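Local coordinates for protein esterase (Rhizomucor miehei CAU432, PDB 4WY8) that hydrolyses carboxylic esters, as an alpha/beta-hydrolase-fold carboxylesterase that probably works through a serine nucleophile, at residues A[284-294]-A[302-310]. Sequence-based numbering, arbitrary orientation.
Sequences VRYLGIIHGIF and TGSEILDHI
In this alpha/beta hydrolase fold, the end of the last sheet strand, 281-286, and the loop after it pack on the C-terminal helix 301-322, with Ile306 wedged between Tyr286 and Phe294. Strand 284-286 and helix 302-310 run nearly antiparallel, at 161°. Ile306 CG1 sits over the centre of one face of the Tyr286 ring, 3.4 Å from its centroid and 12° off the ring normal, a close CH-pi contact. The other branch of Ile306 turns to the loop: Ile306 CG2 meets Phe294 CZ at the ring edge, 3.6 Å away. The tip, Ile306 CD1, meets Ile289 CD1 end to end at 3.9 Å, and the Ile293 side chain crosses that of Ile306 at about a right angle, its CD1 touching the same tip. At Gly303 the loop meets the helix backbone itself: Ile293 CD1 lies on Gly303 CA, and Phe294 CE1 is 3.6 Å from Gly303 O, while Leu307 packs on the same ring carbon. Thr302 CG2 rests against Ile289 CG2 at 3.7 Å, its hydroxyl being bonded to Lys8. With His309 CG anti to the backbone N (chi1 -176°), the imidazole swings out to the strand, and Tyr286 OH and His309 ND1 share a 2.9 Å hydrogen bond; a water 2.8 Å from Tyr286 OH also bonds weakly to Glu305 O. His309 stacks on His309 of the second subunit, whose edge strand continues the sheet antiparallel to 284-286. The same loop carries His291, hydrogen-bonded to Ser164 and Asp261 in what is probably the catalytic triad; a histidine loop between the last strand and the C-terminal helix is characteristic of alpha/beta hydrolases.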
loop_
_atom_site.group_PDB
_atom_site.type_symbol
_atom_site.label_atom_id
_atom_site.label_comp_id
_atom_site.label_asym_id
_atom_site.label_seq_id
_atom_site.Cartn_x
_atom_site.Cartn_y
_atom_site.Cartn_z
ATOM N N VAL A 284 -2.607 -4.699 3.653
ATOM C CA VAL A 284 -1.300 -4.612 3.014
ATOM C C VAL A 284 -0.200 -4.784 4.037
ATOM O O VAL A 284 -0.265 -4.229 5.128
ATOM C CB VAL A 284 -1.133 -3.259 2.280
ATOM C CG1 VAL A 284 -2.191 -3.114 1.228
ATOM C CG2 VAL A 284 -1.305 -2.121 3.246
ATOM N N ARG A 285 0.807 -5.568 3.690
ATOM C CA ARG A 285 1.994 -5.726 4.525
ATOM C C ARG A 285 3.136 -4.913 3.920
ATOM O O ARG A 285 3.435 -5.076 2.740
ATOM C CB ARG A 285 2.388 -7.202 4.619
ATOM C CG ARG A 285 3.701 -7.438 5.361
ATOM C CD ARG A 285 4.263 -8.812 5.049
ATOM N NE ARG A 285 3.397 -9.887 5.535
ATOM C CZ ARG A 285 3.773 -11.161 5.615
ATOM N NH1 ARG A 285 4.997 -11.504 5.237
ATOM N NH2 ARG A 285 2.929 -12.088 6.067
ATOM N N TYR A 286 3.734 -4.003 4.686
ATOM C CA TYR A 286 4.892 -3.270 4.180
ATOM C C TYR A 286 6.167 -4.011 4.511
ATOM O O TYR A 286 6.381 -4.404 5.668
ATOM C CB TYR A 286 4.936 -1.856 4.750
ATOM C CG TYR A 286 4.150 -0.861 3.913
ATOM C CD1 TYR A 286 2.754 -0.832 3.948
ATOM C CD2 TYR A 286 4.805 0.064 3.106
ATOM C CE1 TYR A 286 2.027 0.078 3.167
ATOM C CE2 TYR A 286 4.091 0.984 2.342
ATOM C CZ TYR A 286 2.707 0.983 2.383
ATOM O OH TYR A 286 2.013 1.897 1.632
ATOM N N LEU A 287 7.021 -4.197 3.509
ATOM C CA LEU A 287 8.250 -4.944 3.730
ATOM C C LEU A 287 9.368 -4.064 4.274
ATOM O O LEU A 287 9.403 -2.845 4.029
ATOM C CB LEU A 287 8.709 -5.628 2.451
ATOM C CG LEU A 287 8.219 -7.077 2.303
ATOM C CD1 LEU A 287 6.715 -7.166 1.999
ATOM C CD2 LEU A 287 9.026 -7.788 1.239
ATOM N N GLY A 288 10.235 -4.690 5.069
ATOM C CA GLY A 288 11.422 -4.057 5.607
ATOM C C GLY A 288 11.220 -3.070 6.744
ATOM O O GLY A 288 12.147 -2.332 7.082
ATOM N N ILE A 289 10.041 -3.063 7.365
ATOM C CA ILE A 289 9.816 -2.131 8.462
ATOM C C ILE A 289 9.481 -2.830 9.765
ATOM O O ILE A 289 9.068 -3.994 9.798
ATOM C CB ILE A 289 8.674 -1.116 8.159
ATOM C CG1 ILE A 289 7.328 -1.826 8.047
ATOM C CG2 ILE A 289 8.961 -0.328 6.907
ATOM C CD1 ILE A 289 6.176 -0.872 8.093
ATOM N N ILE A 290 9.660 -2.085 10.848
ATOM C CA ILE A 290 9.312 -2.569 12.162
ATOM C C ILE A 290 8.149 -1.797 12.734
ATOM O O ILE A 290 7.748 -0.752 12.221
ATOM C CB ILE A 290 10.492 -2.470 13.150
ATOM C CG1 ILE A 290 10.996 -1.018 13.218
ATOM C CG2 ILE A 290 11.588 -3.450 12.748
ATOM C CD1 ILE A 290 11.862 -0.700 14.463
ATOM N N HIS A 291 7.619 -2.345 13.812
ATOM C CA HIS A 291 6.631 -1.666 14.609
ATOM C C HIS A 291 7.208 -0.387 15.228
ATOM O O HIS A 291 8.363 -0.362 15.649
ATOM C CB HIS A 291 6.131 -2.624 15.694
ATOM C CG HIS A 291 4.864 -2.194 16.360
ATOM N ND1 HIS A 291 3.644 -2.790 16.092
ATOM C CD2 HIS A 291 4.625 -1.276 17.328
ATOM C CE1 HIS A 291 2.711 -2.233 16.842
ATOM N NE2 HIS A 291 3.279 -1.308 17.601
ATOM N N GLY A 292 6.387 0.657 15.306
ATOM C CA GLY A 292 6.715 1.849 16.071
ATOM C C GLY A 292 7.194 3.066 15.294
ATOM O O GLY A 292 7.633 4.067 15.888
ATOM N N ILE A 293 7.049 3.039 13.976
ATOM C CA ILE A 293 7.545 4.158 13.204
ATOM C C ILE A 293 6.664 5.402 13.350
ATOM O O ILE A 293 7.091 6.500 12.996
ATOM C CB ILE A 293 7.727 3.779 11.730
ATOM C CG1 ILE A 293 6.441 3.261 11.099
ATOM C CG2 ILE A 293 8.798 2.687 11.625
ATOM C CD1 ILE A 293 6.674 2.807 9.655
ATOM N N PHE A 294 5.456 5.251 13.890
ATOM C CA PHE A 294 4.548 6.399 13.996
ATOM C C PHE A 294 4.441 7.041 15.387
ATOM O O PHE A 294 3.618 7.955 15.590
ATOM C CB PHE A 294 3.149 6.001 13.510
ATOM C CG PHE A 294 3.103 5.698 12.046
ATOM C CD1 PHE A 294 3.308 6.710 11.117
ATOM C CD2 PHE A 294 2.877 4.405 11.592
ATOM C CE1 PHE A 294 3.282 6.437 9.752
ATOM C CE2 PHE A 294 2.847 4.117 10.230
ATOM C CZ PHE A 294 3.045 5.135 9.311
ATOM N N THR A 302 9.731 5.335 4.808
ATOM C CA THR A 302 8.625 4.430 4.561
ATOM C C THR A 302 7.387 4.871 5.331
ATOM O O THR A 302 6.265 4.713 4.840
ATOM C CB THR A 302 8.941 2.993 4.943
ATOM O OG1 THR A 302 10.233 2.625 4.437
ATOM C CG2 THR A 302 7.864 2.068 4.355
ATOM N N GLY A 303 7.576 5.427 6.530
ATOM C CA GLY A 303 6.455 5.972 7.285
ATOM C C GLY A 303 5.709 7.000 6.445
ATOM O O GLY A 303 4.470 7.016 6.386
ATOM N N SER A 304 6.472 7.848 5.767
ATOM C CA SER A 304 5.893 8.878 4.901
ATOM C C SER A 304 5.167 8.287 3.694
ATOM O O SER A 304 4.073 8.775 3.294
ATOM C CB SER A 304 6.978 9.857 4.446
ATOM O OG SER A 304 6.420 10.903 3.666
ATOM N N GLU A 305 5.766 7.262 3.088
ATOM C CA GLU A 305 5.064 6.614 1.979
ATOM C C GLU A 305 3.722 6.072 2.477
ATOM O O GLU A 305 2.677 6.251 1.846
ATOM C CB GLU A 305 5.884 5.475 1.374
ATOM C CG GLU A 305 7.291 5.856 0.940
ATOM C CD GLU A 305 7.348 6.928 -0.145
ATOM O OE1 GLU A 305 6.411 7.059 -0.983
ATOM O OE2 GLU A 305 8.358 7.669 -0.141
ATOM N N ILE A 306 3.756 5.446 3.640
ATOM C CA ILE A 306 2.568 4.845 4.219
ATOM C C ILE A 306 1.519 5.898 4.456
ATOM O O ILE A 306 0.354 5.671 4.135
ATOM C CB ILE A 306 2.889 4.101 5.529
ATOM C CG1 ILE A 306 3.621 2.793 5.234
ATOM C CG2 ILE A 306 1.624 3.780 6.339
ATOM C CD1 ILE A 306 4.217 2.153 6.534
ATOM N N LEU A 307 1.911 7.058 4.971
ATOM C CA LEU A 307 0.939 8.152 5.126
ATOM C C LEU A 307 0.352 8.621 3.786
ATOM O O LEU A 307 -0.841 8.930 3.709
ATOM C CB LEU A 307 1.562 9.337 5.861
ATOM C CG LEU A 307 1.766 9.125 7.359
ATOM C CD1 LEU A 307 2.131 10.455 7.961
ATOM C CD2 LEU A 307 0.504 8.592 8.016
ATOM N N ASP A 308 1.167 8.689 2.733
ATOM C CA ASP A 308 0.623 9.048 1.420
ATOM C C ASP A 308 -0.431 8.016 0.939
ATOM O O ASP A 308 -1.471 8.363 0.352
ATOM C CB ASP A 308 1.756 9.179 0.392
ATOM C CG ASP A 308 2.618 10.430 0.620
ATOM O OD1 ASP A 308 2.147 11.386 1.298
ATOM O OD2 ASP A 308 3.776 10.442 0.118
ATOM N N HIS A 309 -0.147 6.749 1.212
ATOM C CA HIS A 309 -1.080 5.667 0.936
ATOM C C HIS A 309 -2.402 5.808 1.694
ATOM O O HIS A 309 -3.495 5.761 1.100
ATOM C CB HIS A 309 -0.414 4.353 1.280
ATOM C CG HIS A 309 -1.234 3.161 0.942
ATOM N ND1 HIS A 309 -0.805 1.879 1.188
ATOM C CD2 HIS A 309 -2.452 3.055 0.355
ATOM C CE1 HIS A 309 -1.725 1.024 0.759
ATOM N NE2 HIS A 309 -2.731 1.714 0.258
ATOM N N ILE A 310 -2.300 5.979 3.009
ATOM C CA ILE A 310 -3.470 6.198 3.849
ATOM C C ILE A 310 -4.305 7.365 3.338
ATOM O O ILE A 310 -5.529 7.289 3.287
ATOM C CB ILE A 310 -3.057 6.473 5.316
ATOM C CG1 ILE A 310 -2.512 5.189 5.962
ATOM C CG2 ILE A 310 -4.228 6.990 6.148
ATOM C CD1 ILE A 310 -1.855 5.437 7.295
HETATM O O HOH W 1 3.312 3.569 -0.275
#